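Local coordinates for hypothetical protein PH0822 (Pyrococcus horikoshii, PDB 2YX6) that is of unknown function but binds ADP and belongs to the family of dinitrogenase iron-molybdenum cofactor biosynthesis domains, at residues V3-E8 with G93-V98; F27-I32 with H62-V67; E41-P46 with P56-D61; R75-F80 with V87-Y92. All blocks are in the same frame, centred on the assembly; numbering follows the deposited sequence.

How the contacts relate
Contacts 1 and 2 are the buried pair, contact 4 is partly buried, and contact 3 lies at the surface. All four reach one mixed sheet. Contacts 1 and 2 share its middle, where Val3 and Ile5 of strand 2-7 pair with Val30 and Val28 of strand 26-33; within this chain, contact 3 holds the outermost strand 36-44 and contact 4 the outermost strand on the other side, 86-88. Contact 1 is purely aliphatic, contact 2 stacks a phenylalanine on a histidine, contact 3 props a phenylalanine against valine and proline, and contact 4 fits a valine between isoleucine and phenylalanine beside the ADP site. Helix 54-61 of contact 3 also packs on helix 74-82 of contact 4, through Ile59 and Phe80.

Contact 1 of 4, residues V3-E8 with G93-V98; sequences VAIPAE and GRISDV
Ile95, in the first turn of helix 95-103, reaches across to Ile5 and Ala7 of strand 2-7. Followed outward, its CB carries two branches. The shorter one, CG2, makes no close approach to residues 3-8, whereas CG1 comes down on Ile5, 3.8 Å from Ile5 CG2. The tip goes further. CD1 of Ile95 lies 3.6 Å from Ile5 CG2. The same CD1 of Ile95 is 3.9 Å from Ala7 CB, so the tip spans from Ile5 to Ala7, across the intervening Pro6. With CG1 of Ile95 opposite the carbonyl carbon about CA-CB (chi1 -72°) and the chain extended beyond it, CD1 can reach this far. The two isoleucines lie alongside and slide past each other in opposite directions, each leading with a different methyl, CD1 from the helix and CG2 from the strand. Strand 2-7 is the middle strand of a five-stranded mixed sheet of order 3-2-1-4-5, the topology of the ribonuclease H-like fold, and helix 95-103 covers one of its faces. Val28 of the neighbouring strand 26-33 also touches Ile95, which thus straddles two strands. Arg94, the N-cap residue just before the helix, starts the helical bonding: its O accepts from Val98 N at 3.1 Å. Val98 points toward the sheet one turn on and packs on Leu68 and Val91.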
loop_
_atom_site.group_PDB
_atom_site.type_symbol
_atom_site.label_atom_id
_atom_site.label_comp_id
_atom_site.label_asym_id
_atom_site.label_seq_id
_atom_site.Cartn_x
_atom_site.Cartn_y
_atom_site.Cartn_z
ATOM N N VAL A 3 -8.772 4.750 -2.852
ATOM C CA VAL A 3 -8.192 4.766 -1.521
ATOM C C VAL A 3 -9.307 4.848 -0.499
ATOM O O VAL A 3 -10.224 5.665 -0.636
ATOM C CB VAL A 3 -7.224 5.932 -1.390
ATOM C CG1 VAL A 3 -6.567 5.961 0.031
ATOM C CG2 VAL A 3 -6.187 5.843 -2.549
ATOM N N ALA A 4 -9.202 3.985 0.514
ATOM C CA ALA A 4 -10.139 3.848 1.633
ATOM C C ALA A 4 -9.541 4.467 2.923
ATOM O O ALA A 4 -8.402 4.224 3.225
ATOM C CB ALA A 4 -10.376 2.357 1.882
ATOM N N ILE A 5 -10.346 5.191 3.681
ATOM C CA ILE A 5 -9.895 5.885 4.868
ATOM C C ILE A 5 -10.967 5.786 5.961
ATOM O O ILE A 5 -12.084 6.185 5.746
ATOM C CB ILE A 5 -9.557 7.380 4.607
ATOM C CG1 ILE A 5 -8.462 7.536 3.545
ATOM C CG2 ILE A 5 -9.132 8.065 5.938
ATOM C CD1 ILE A 5 -8.965 7.964 2.371
ATOM N N PRO A 6 -10.591 5.283 7.164
ATOM C CA PRO A 6 -11.578 5.198 8.263
ATOM C C PRO A 6 -11.855 6.600 8.804
ATOM O O PRO A 6 -10.892 7.375 9.013
ATOM C CB PRO A 6 -10.878 4.329 9.324
ATOM C CG PRO A 6 -9.375 4.612 9.153
ATOM C CD PRO A 6 -9.233 4.869 7.583
ATOM N N ALA A 7 -13.136 6.964 8.969
ATOM C CA ALA A 7 -13.490 8.312 9.397
ATOM C C ALA A 7 -14.019 8.278 10.802
ATOM O O ALA A 7 -14.683 7.312 11.194
ATOM C CB ALA A 7 -14.538 8.906 8.483
ATOM N N GLU A 8 -13.767 9.360 11.533
ATOM C CA GLU A 8 -14.220 9.501 12.900
ATOM C C GLU A 8 -15.728 9.896 12.989
ATOM O O GLU A 8 -16.433 9.585 13.952
ATOM C CB GLU A 8 -13.319 10.528 13.589
ATOM C CG GLU A 8 -13.689 10.840 15.028
ATOM C CD GLU A 8 -12.951 12.066 15.572
ATOM O OE1 GLU A 8 -11.729 12.207 15.325
ATOM O OE2 GLU A 8 -13.607 12.907 16.244
ATOM N N GLY A 93 -5.321 13.353 10.900
ATOM C CA GLY A 93 -5.734 14.683 10.504
ATOM C C GLY A 93 -6.971 14.676 9.628
ATOM O O GLY A 93 -7.625 13.614 9.456
ATOM N N ARG A 94 -7.238 15.835 9.000
ATOM C CA ARG A 94 -8.466 15.984 8.196
ATOM C C ARG A 94 -8.252 15.191 6.950
ATOM O O ARG A 94 -7.200 15.274 6.320
ATOM C CB ARG A 94 -8.704 17.420 7.753
ATOM C CG ARG A 94 -10.131 17.761 7.446
ATOM C CD ARG A 94 -10.141 19.198 7.102
ATOM N NE ARG A 94 -11.429 19.844 6.843
ATOM C CZ ARG A 94 -12.322 20.269 7.741
ATOM N NH1 ARG A 94 -12.189 20.058 9.062
ATOM N NH2 ARG A 94 -13.400 20.912 7.295
ATOM N N ILE A 95 -9.284 14.507 6.531
ATOM C CA ILE A 95 -9.109 13.581 5.431
ATOM C C ILE A 95 -8.812 14.331 4.150
ATOM O O ILE A 95 -7.959 13.907 3.361
ATOM C CB ILE A 95 -10.294 12.613 5.336
ATOM C CG1 ILE A 95 -10.209 11.616 6.528
ATOM C CG2 ILE A 95 -10.281 11.972 3.933
ATOM C CD1 ILE A 95 -11.512 10.664 6.803
ATOM N N SER A 96 -9.411 15.499 3.973
ATOM C CA SER A 96 -9.098 16.349 2.789
ATOM C C SER A 96 -7.596 16.660 2.692
ATOM O O SER A 96 -7.037 16.638 1.604
ATOM C CB SER A 96 -9.899 17.663 2.814
ATOM O OG SER A 96 -9.500 18.488 3.927
ATOM N N ASP A 97 -6.964 16.959 3.833
ATOM C CA ASP A 97 -5.529 17.275 3.889
ATOM C C ASP A 97 -4.669 16.066 3.613
ATOM O O ASP A 97 -3.643 16.149 2.957
ATOM C CB ASP A 97 -5.136 17.839 5.237
ATOM C CG ASP A 97 -5.649 19.260 5.481
ATOM O OD1 ASP A 97 -6.219 19.865 4.561
ATOM O OD2 ASP A 97 -5.519 19.753 6.633
ATOM N N VAL A 98 -5.089 14.928 4.137
ATOM C CA VAL A 98 -4.419 13.657 3.921
ATOM C C VAL A 98 -4.365 13.278 2.429
ATOM O O VAL A 98 -3.331 12.864 1.952
ATOM C CB VAL A 98 -5.103 12.570 4.731
ATOM C CG1 VAL A 98 -4.660 11.181 4.251
ATOM C CG2 VAL A 98 -4.847 12.785 6.228
#

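Contact 2 of 4, residues F27-I32 with H62-V67; sequences FVFVDI and HGAKIV
The Phe29 ring has CB of His62 over one face and the methyl of Ala64 at its edge, near the ring plane. CB of His62 sits 3.4 Å from Phe29 CE1, and the imidazole continues from it in an offset stack, centroids 4.9 Å apart and planes 16° from parallel. This fastens strand 26-33, an inner strand of the ribonuclease H-like sheet, to the turn that leads from helix 54-61 into strand 66-68. The two side chains cross at about a right angle although their ring planes are nearly parallel; the imidazole is displaced past the CZ and CE2 rim of the phenyl ring, with His62 CG 3.8 Å from Phe29 CZ. Ala4 and Ile59 also touch Phe29, so the ring is buried among the sheet, the helix and the turn. A leucine here would probably leave the imidazole of His62 without its stacking partner and open a gap beside Ala64. The histidine is also held through its polar end: ND1 is hydrogen-bonded to Phe58 O of the preceding helix, which helps to fix the turn of the ring. Along the edge of Phe29, CB of Ala64 lies 4.0 Å from both CD1 and CE1.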
loop_
_atom_site.group_PDB
_atom_site.type_symbol
_atom_site.label_atom_id
_atom_site.label_comp_id
_atom_site.label_asym_id
_atom_site.label_seq_id
_atom_site.Cartn_x
_atom_site.Cartn_y
_atom_site.Cartn_z
ATOM N N PHE A 27 -16.411 5.113 6.563
ATOM C CA PHE A 27 -15.241 5.000 5.722
ATOM C C PHE A 27 -15.447 5.952 4.584
ATOM O O PHE A 27 -16.564 6.115 4.092
ATOM C CB PHE A 27 -15.054 3.590 5.182
ATOM C CG PHE A 27 -14.202 2.716 6.074
ATOM C CD1 PHE A 27 -12.832 2.559 5.815
ATOM C CD2 PHE A 27 -14.732 2.143 7.221
ATOM C CE1 PHE A 27 -12.038 1.794 6.661
ATOM C CE2 PHE A 27 -13.919 1.379 8.092
ATOM C CZ PHE A 27 -12.619 1.195 7.799
ATOM N N VAL A 28 -14.353 6.529 4.130
ATOM C CA VAL A 28 -14.335 7.369 2.922
ATOM C C VAL A 28 -13.498 6.709 1.824
ATOM O O VAL A 28 -12.380 6.313 2.049
ATOM C CB VAL A 28 -13.712 8.760 3.276
ATOM C CG1 VAL A 28 -13.603 9.673 2.061
ATOM C CG2 VAL A 28 -14.460 9.415 4.401
ATOM N N PHE A 29 -14.058 6.596 0.628
ATOM C CA PHE A 29 -13.442 5.958 -0.536
ATOM C C PHE A 29 -13.178 7.085 -1.510
ATOM O O PHE A 29 -14.093 7.839 -1.878
ATOM C CB PHE A 29 -14.389 4.897 -1.151
ATOM C CG PHE A 29 -14.622 3.749 -0.266
ATOM C CD1 PHE A 29 -13.717 2.694 -0.249
ATOM C CD2 PHE A 29 -15.661 3.753 0.644
ATOM C CE1 PHE A 29 -13.899 1.599 0.614
ATOM C CE2 PHE A 29 -15.848 2.651 1.525
ATOM C CZ PHE A 29 -14.968 1.568 1.466
ATOM N N VAL A 30 -11.930 7.222 -1.901
ATOM C CA VAL A 30 -11.570 8.352 -2.750
ATOM C C VAL A 30 -10.951 7.837 -4.025
ATOM O O VAL A 30 -9.896 7.119 -3.972
ATOM C CB VAL A 30 -10.488 9.259 -2.080
ATOM C CG1 VAL A 30 -10.172 10.437 -3.071
ATOM C CG2 VAL A 30 -10.993 9.796 -0.711
ATOM N N ASP A 31 -11.551 8.201 -5.162
ATOM C CA ASP A 31 -10.994 7.857 -6.441
ATOM C C ASP A 31 -10.030 8.892 -6.947
ATOM O O ASP A 31 -10.407 10.052 -7.182
ATOM C CB ASP A 31 -12.079 7.695 -7.488
ATOM C CG ASP A 31 -12.825 6.432 -7.301
ATOM O OD1 ASP A 31 -13.381 6.241 -6.206
ATOM O OD2 ASP A 31 -12.861 5.646 -8.262
ATOM N N ILE A 32 -8.789 8.463 -7.135
ATOM C CA ILE A 32 -7.726 9.404 -7.502
ATOM C C ILE A 32 -7.247 9.048 -8.922
ATOM O O ILE A 32 -7.002 7.873 -9.255
ATOM C CB ILE A 32 -6.617 9.440 -6.420
ATOM C CG1 ILE A 32 -7.230 10.046 -5.159
ATOM C CG2 ILE A 32 -5.407 10.325 -6.873
ATOM C CD1 ILE A 32 -6.419 9.900 -3.849
ATOM N N HIS A 62 -15.555 -2.887 -1.891
ATOM C CA HIS A 62 -15.690 -1.531 -2.400
ATOM C C HIS A 62 -14.619 -1.070 -3.373
ATOM O O HIS A 62 -14.620 0.072 -3.790
ATOM C CB HIS A 62 -15.834 -0.574 -1.234
ATOM C CG HIS A 62 -17.225 -0.561 -0.665
ATOM N ND1 HIS A 62 -17.696 -1.558 0.163
ATOM C CD2 HIS A 62 -18.260 0.301 -0.848
ATOM C CE1 HIS A 62 -18.948 -1.291 0.503
ATOM N NE2 HIS A 62 -19.313 -0.170 -0.099
ATOM N N GLY A 63 -13.752 -1.959 -3.791
ATOM C CA GLY A 63 -12.781 -1.645 -4.854
ATOM C C GLY A 63 -11.531 -0.944 -4.362
ATOM O O GLY A 63 -10.737 -0.510 -5.174
ATOM N N ALA A 64 -11.350 -0.797 -3.032
ATOM C CA ALA A 64 -10.210 0.019 -2.549
ATOM C C ALA A 64 -8.976 -0.855 -2.611
ATOM O O ALA A 64 -9.038 -2.047 -2.272
ATOM C CB ALA A 64 -10.458 0.522 -1.183
ATOM N N LYS A 65 -7.859 -0.307 -3.094
ATOM C CA LYS A 65 -6.645 -1.110 -3.177
ATOM C C LYS A 65 -5.607 -0.572 -2.207
ATOM O O LYS A 65 -4.609 -1.216 -1.935
ATOM C CB LYS A 65 -6.082 -1.078 -4.614
ATOM C CG LYS A 65 -7.104 -1.566 -5.682
ATOM C CD LYS A 65 -6.398 -2.362 -6.787
ATOM C CE LYS A 65 -5.855 -3.669 -6.246
ATOM N NZ LYS A 65 -6.987 -4.421 -5.602
ATOM N N ILE A 66 -5.875 0.608 -1.662
ATOM C CA ILE A 66 -5.019 1.168 -0.614
ATOM C C ILE A 66 -5.873 1.651 0.557
ATOM O O ILE A 66 -6.925 2.193 0.381
ATOM C CB ILE A 66 -4.156 2.354 -1.140
ATOM C CG1 ILE A 66 -3.259 1.857 -2.265
ATOM C CG2 ILE A 66 -3.330 2.985 0.025
ATOM C CD1 ILE A 66 -2.155 2.823 -2.653
ATOM N N VAL A 67 -5.395 1.426 1.765
ATOM C CA VAL A 67 -6.066 1.901 2.979
ATOM C C VAL A 67 -5.098 2.808 3.734
ATOM O O VAL A 67 -3.945 2.398 4.005
ATOM C CB VAL A 67 -6.453 0.698 3.861
ATOM C CG1 VAL A 67 -6.988 1.165 5.208
ATOM C CG2 VAL A 67 -7.426 -0.213 3.119
#

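Contact 3 of 4, residues E41-P46 with P56-D61; sequences EVVEVP and PNFIKD
Phe58 of helix 54-61 bridges to the end of strand 36-44 and the residues after it across well-separated backbones, the closest alpha carbons being Val45 CA and Phe58 CA, 8.1 Å apart. The gap is filled by the phenyl ring, which the first torsion swings opposite the backbone N (chi1 175°), out from the helix. Its far end does most of the touching. Val43 CG2 lies at the edge of the Phe58 ring, near its plane and 4.1 Å from CZ. The same CZ of Phe58 is 3.8 Å from the carbonyl oxygen Glu44 O. Proline comes in obliquely, with Pro46 CD 3.7 Å from Phe58 CE1 and 4.0 Å from Phe58 CD1. The strand is an outermost one of the sheet within this chain, and the helix covers this end of it; His62 meets the same phenyl ring, and its ND1 bonds to Phe58 O. Substituting alanine for Phe58 would probably open a gap between the helix and the strand with its following residues, leaving Val43 and Pro46 without their common partner. The side-chain contacts are apolar throughout, and the carboxylate-bearing side chain of Glu44 starts out away from the helix; near the surface, the join therefore rests on van der Waals packing and on partly shielding hydrocarbon from water.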
loop_
_atom_site.group_PDB
_atom_site.type_symbol
_atom_site.label_atom_id
_atom_site.label_comp_id
_atom_site.label_asym_id
_atom_site.label_seq_id
_atom_site.Cartn_x
_atom_site.Cartn_y
_atom_site.Cartn_z
ATOM N N GLU A 41 -16.746 8.998 -1.774
ATOM C CA GLU A 41 -17.885 8.171 -1.421
ATOM C C GLU A 41 -17.791 7.961 0.057
ATOM O O GLU A 41 -16.762 7.511 0.553
ATOM C CB GLU A 41 -17.875 6.867 -2.240
ATOM C CG GLU A 41 -18.739 5.738 -1.674
ATOM C CD GLU A 41 -19.775 5.181 -2.663
ATOM O OE1 GLU A 41 -20.713 4.480 -2.181
ATOM O OE2 GLU A 41 -19.698 5.446 -3.911
ATOM N N VAL A 42 -18.874 8.302 0.761
ATOM C CA VAL A 42 -18.906 8.288 2.204
ATOM C C VAL A 42 -19.956 7.269 2.652
ATOM O O VAL A 42 -21.155 7.527 2.529
ATOM C CB VAL A 42 -19.318 9.633 2.721
ATOM C CG1 VAL A 42 -19.282 9.611 4.184
ATOM C CG2 VAL A 42 -18.371 10.741 2.164
ATOM N N VAL A 43 -19.525 6.090 3.080
ATOM C CA VAL A 43 -20.526 5.053 3.494
ATOM C C VAL A 43 -20.331 4.637 4.943
ATOM O O VAL A 43 -19.314 4.979 5.565
ATOM C CB VAL A 43 -20.537 3.857 2.550
ATOM C CG1 VAL A 43 -20.937 4.296 1.097
ATOM C CG2 VAL A 43 -19.197 3.260 2.528
ATOM N N GLU A 44 -21.306 3.930 5.512
ATOM C CA GLU A 44 -21.125 3.458 6.868
ATOM C C GLU A 44 -20.815 1.988 6.931
ATOM O O GLU A 44 -21.008 1.245 5.961
ATOM C CB GLU A 44 -22.248 3.914 7.822
ATOM C CG GLU A 44 -23.630 3.843 7.276
ATOM C CD GLU A 44 -24.699 4.072 8.388
ATOM O OE1 GLU A 44 -25.458 5.096 8.345
ATOM O OE2 GLU A 44 -24.760 3.234 9.339
ATOM N N VAL A 45 -20.224 1.571 8.034
ATOM C CA VAL A 45 -19.873 0.158 8.191
ATOM C C VAL A 45 -21.086 -0.578 8.769
ATOM O O VAL A 45 -21.760 -0.059 9.685
ATOM C CB VAL A 45 -18.628 -0.070 9.127
ATOM C CG1 VAL A 45 -18.068 -1.456 8.907
ATOM C CG2 VAL A 45 -17.511 0.934 8.822
ATOM N N PRO A 46 -21.389 -1.765 8.222
ATOM C CA PRO A 46 -22.346 -2.747 8.785
ATOM C C PRO A 46 -22.120 -3.182 10.268
ATOM O O PRO A 46 -20.973 -3.240 10.729
ATOM C CB PRO A 46 -22.211 -3.939 7.832
ATOM C CG PRO A 46 -21.749 -3.298 6.517
ATOM C CD PRO A 46 -20.828 -2.204 6.930
ATOM N N PRO A 56 -11.894 -6.011 6.240
ATOM C CA PRO A 56 -11.097 -6.101 5.012
ATOM C C PRO A 56 -11.872 -6.446 3.775
ATOM O O PRO A 56 -11.612 -5.908 2.681
ATOM C CB PRO A 56 -10.098 -7.202 5.338
ATOM C CG PRO A 56 -9.856 -6.982 6.839
ATOM C CD PRO A 56 -11.273 -6.806 7.333
ATOM N N ASN A 57 -12.829 -7.349 3.950
ATOM C CA ASN A 57 -13.629 -7.813 2.848
ATOM C C ASN A 57 -14.554 -6.696 2.466
ATOM O O ASN A 57 -14.813 -6.493 1.321
ATOM C CB ASN A 57 -14.424 -9.067 3.256
ATOM C CG ASN A 57 -13.628 -10.386 3.043
ATOM O OD1 ASN A 57 -12.728 -10.483 2.192
ATOM N ND2 ASN A 57 -14.032 -11.416 3.758
ATOM N N PHE A 58 -15.054 -5.974 3.441
ATOM C CA PHE A 58 -15.843 -4.767 3.177
ATOM C C PHE A 58 -15.079 -3.818 2.267
ATOM O O PHE A 58 -15.573 -3.406 1.217
ATOM C CB PHE A 58 -16.159 -4.104 4.517
ATOM C CG PHE A 58 -16.867 -2.805 4.399
ATOM C CD1 PHE A 58 -18.169 -2.766 4.006
ATOM C CD2 PHE A 58 -16.189 -1.601 4.616
ATOM C CE1 PHE A 58 -18.838 -1.546 3.870
ATOM C CE2 PHE A 58 -16.831 -0.402 4.479
ATOM C CZ PHE A 58 -18.182 -0.374 4.102
ATOM N N ILE A 59 -13.826 -3.527 2.640
ATOM C CA ILE A 59 -12.965 -2.628 1.835
ATOM C C ILE A 59 -12.708 -3.170 0.411
ATOM O O ILE A 59 -12.969 -2.480 -0.568
ATOM C CB ILE A 59 -11.679 -2.281 2.638
ATOM C CG1 ILE A 59 -12.067 -1.547 3.914
ATOM C CG2 ILE A 59 -10.734 -1.466 1.829
ATOM C CD1 ILE A 59 -12.892 -0.237 3.633
ATOM N N LYS A 60 -12.258 -4.420 0.290
ATOM C CA LYS A 60 -12.060 -5.083 -0.991
ATOM C C LYS A 60 -13.318 -5.055 -1.861
ATOM O O LYS A 60 -13.265 -4.713 -3.026
ATOM C CB LYS A 60 -11.600 -6.518 -0.780
ATOM C CG LYS A 60 -10.992 -7.152 -2.079
ATOM C CD LYS A 60 -10.724 -8.644 -1.915
ATOM C CE LYS A 60 -10.121 -9.326 -3.159
ATOM N NZ LYS A 60 -10.225 -10.862 -3.099
ATOM N N ASP A 61 -14.470 -5.342 -1.250
ATOM C CA ASP A 61 -15.751 -5.319 -1.965
ATOM C C ASP A 61 -16.101 -3.931 -2.510
ATOM O O ASP A 61 -16.857 -3.821 -3.451
ATOM C CB ASP A 61 -16.879 -5.814 -1.076
ATOM C CG ASP A 61 -16.718 -7.307 -0.690
ATOM O OD1 ASP A 61 -16.039 -8.052 -1.445
ATOM O OD2 ASP A 61 -17.256 -7.704 0.393
#

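Contact 4 of 4, residues R75-F80 with V87-Y92; sequences RAIEYF and VVTGVY
Val87 presents its two methyls to two side chains of helix 74-82, one to Ile77 and one to Phe80. The valine and Phe80 cross at about a right angle: CG2 of Val87 nestles into the bend of the phenylalanine, 3.5 Å from Phe80 CB and 3.6 Å from Phe80 CD1. Ile77 meets Val87 at a slant, its CG1 4.1 Å from Val87 CG1. The valine torsion explains the division of labour, since CG1 stands opposite the backbone N (chi1 175°) and CG2 opposite the carbonyl carbon. Ile77 then stretches on to the next residue that faces the helix, meeting Thr89 almost perpendicularly, with CD1 of Ile77 4.0 Å from Thr89 CG2. The helix is thereby laid over the last strand of the beta-alpha-beta unit formed by strand 66-68, helix 74-82 and strand 86-88. Phe80 continues the packing inward, touching Val67 of the adjacent strand and Pro56 and Ile59 of helix 54-61. Val87 is an ADP-binding residue, as are Asn81, close to Ile77, and Lys114; no nucleotide is bound to this chain. With only hydrocarbon meeting across the contact, Ile77 and Phe80 probably help to set where Val87 stands in that site, to which its side chain can itself offer only apolar contact.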
loop_
_atom_site.group_PDB
_atom_site.type_symbol
_atom_site.label_atom_id
_atom_site.label_comp_id
_atom_site.label_asym_id
_atom_site.label_seq_id
_atom_site.Cartn_x
_atom_site.Cartn_y
_atom_site.Cartn_z
ATOM N N ARG A 75 -2.773 -8.228 12.615
ATOM C CA ARG A 75 -3.618 -9.224 11.984
ATOM C C ARG A 75 -4.459 -8.644 10.845
ATOM O O ARG A 75 -4.574 -9.300 9.802
ATOM C CB ARG A 75 -4.538 -9.847 13.036
ATOM C CG ARG A 75 -5.327 -11.023 12.533
ATOM C CD ARG A 75 -4.416 -12.196 12.164
ATOM N NE ARG A 75 -5.077 -13.158 11.251
ATOM C CZ ARG A 75 -5.094 -13.072 9.909
ATOM N NH1 ARG A 75 -5.715 -14.010 9.186
ATOM N NH2 ARG A 75 -4.515 -12.060 9.277
ATOM N N ALA A 76 -5.050 -7.457 11.058
ATOM C CA ALA A 76 -5.876 -6.750 10.034
ATOM C C ALA A 76 -5.044 -6.376 8.803
ATOM O O ALA A 76 -5.481 -6.596 7.665
ATOM C CB ALA A 76 -6.580 -5.489 10.627
ATOM N N ILE A 77 -3.837 -5.841 9.044
ATOM C CA ILE A 77 -2.858 -5.500 8.003
ATOM C C ILE A 77 -2.565 -6.757 7.230
ATOM O O ILE A 77 -2.629 -6.761 6.026
ATOM C CB ILE A 77 -1.454 -4.967 8.596
ATOM C CG1 ILE A 77 -1.569 -3.525 9.120
ATOM C CG2 ILE A 77 -0.375 -4.956 7.510
ATOM C CD1 ILE A 77 -0.436 -3.069 10.067
ATOM N N GLU A 78 -2.227 -7.836 7.928
ATOM C CA GLU A 78 -1.889 -9.077 7.199
ATOM C C GLU A 78 -3.077 -9.604 6.345
ATOM O O GLU A 78 -2.917 -10.029 5.181
ATOM C CB GLU A 78 -1.435 -10.146 8.192
ATOM C CG GLU A 78 -0.064 -9.867 8.735
ATOM C CD GLU A 78 0.250 -10.745 9.930
ATOM O OE1 GLU A 78 -0.675 -11.347 10.492
ATOM O OE2 GLU A 78 1.423 -10.845 10.298
ATOM N N TYR A 79 -4.264 -9.510 6.916
ATOM C CA TYR A 79 -5.475 -9.925 6.236
ATOM C C TYR A 79 -5.684 -9.047 4.958
ATOM O O TYR A 79 -5.992 -9.565 3.902
ATOM C CB TYR A 79 -6.666 -9.883 7.206
ATOM C CG TYR A 79 -7.822 -10.740 6.776
ATOM C CD1 TYR A 79 -8.231 -11.815 7.548
ATOM C CD2 TYR A 79 -8.498 -10.494 5.581
ATOM C CE1 TYR A 79 -9.307 -12.640 7.149
ATOM C CE2 TYR A 79 -9.583 -11.279 5.172
ATOM C CZ TYR A 79 -9.974 -12.363 5.959
ATOM O OH TYR A 79 -11.045 -13.156 5.566
ATOM N N PHE A 80 -5.399 -7.745 5.064
ATOM C CA PHE A 80 -5.492 -6.808 3.950
ATOM C C PHE A 80 -4.509 -7.212 2.864
ATOM O O PHE A 80 -4.849 -7.311 1.666
ATOM C CB PHE A 80 -5.230 -5.363 4.401
ATOM C CG PHE A 80 -6.471 -4.584 4.825
ATOM C CD1 PHE A 80 -6.596 -4.097 6.123
ATOM C CD2 PHE A 80 -7.500 -4.346 3.945
ATOM C CE1 PHE A 80 -7.710 -3.395 6.514
ATOM C CE2 PHE A 80 -8.630 -3.629 4.307
ATOM C CZ PHE A 80 -8.760 -3.161 5.582
ATOM N N VAL A 87 -1.652 -1.200 3.138
ATOM C CA VAL A 87 -2.160 -0.393 4.237
ATOM C C VAL A 87 -1.055 0.619 4.580
ATOM O O VAL A 87 0.122 0.229 4.658
ATOM C CB VAL A 87 -2.492 -1.311 5.507
ATOM C CG1 VAL A 87 -2.937 -0.463 6.808
ATOM C CG2 VAL A 87 -3.522 -2.387 5.199
ATOM N N VAL A 88 -1.417 1.878 4.824
ATOM C CA VAL A 88 -0.491 2.879 5.364
ATOM C C VAL A 88 -0.949 3.236 6.790
ATOM O O VAL A 88 -2.141 3.550 6.993
ATOM C CB VAL A 88 -0.458 4.196 4.496
ATOM C CG1 VAL A 88 0.583 5.207 5.091
ATOM C CG2 VAL A 88 -0.119 3.866 3.057
ATOM N N THR A 89 -0.024 3.112 7.759
ATOM C CA THR A 89 -0.303 3.381 9.179
ATOM C C THR A 89 0.336 4.678 9.590
ATOM O O THR A 89 1.189 5.181 8.884
ATOM C CB THR A 89 0.254 2.259 10.094
ATOM O OG1 THR A 89 1.688 2.209 9.986
ATOM C CG2 THR A 89 -0.345 0.913 9.694
ATOM N N GLY A 90 -0.117 5.244 10.716
ATOM C CA GLY A 90 0.395 6.551 11.202
ATOM C C GLY A 90 -0.178 7.828 10.576
ATOM O O GLY A 90 0.277 8.913 10.852
ATOM N N VAL A 91 -1.216 7.692 9.764
ATOM C CA VAL A 91 -1.847 8.836 9.095
ATOM C C VAL A 91 -2.891 9.443 10.024
ATOM O O VAL A 91 -3.714 8.753 10.577
ATOM C CB VAL A 91 -2.487 8.397 7.733
ATOM C CG1 VAL A 91 -3.003 9.582 6.988
ATOM C CG2 VAL A 91 -1.456 7.644 6.880
ATOM N N TYR A 92 -2.883 10.758 10.189
ATOM C CA TYR A 92 -3.885 11.440 11.031
ATOM C C TYR A 92 -4.241 12.751 10.394
ATOM O O TYR A 92 -3.510 13.236 9.513
ATOM C CB TYR A 92 -3.270 11.740 12.404
ATOM C CG TYR A 92 -2.029 12.563 12.295
ATOM C CD1 TYR A 92 -0.825 11.977 11.990
ATOM C CD2 TYR A 92 -2.059 13.941 12.478
ATOM C CE1 TYR A 92 0.317 12.732 11.891
ATOM C CE2 TYR A 92 -0.896 14.716 12.361
ATOM C CZ TYR A 92 0.268 14.090 12.085
ATOM O OH TYR A 92 1.417 14.802 11.920
#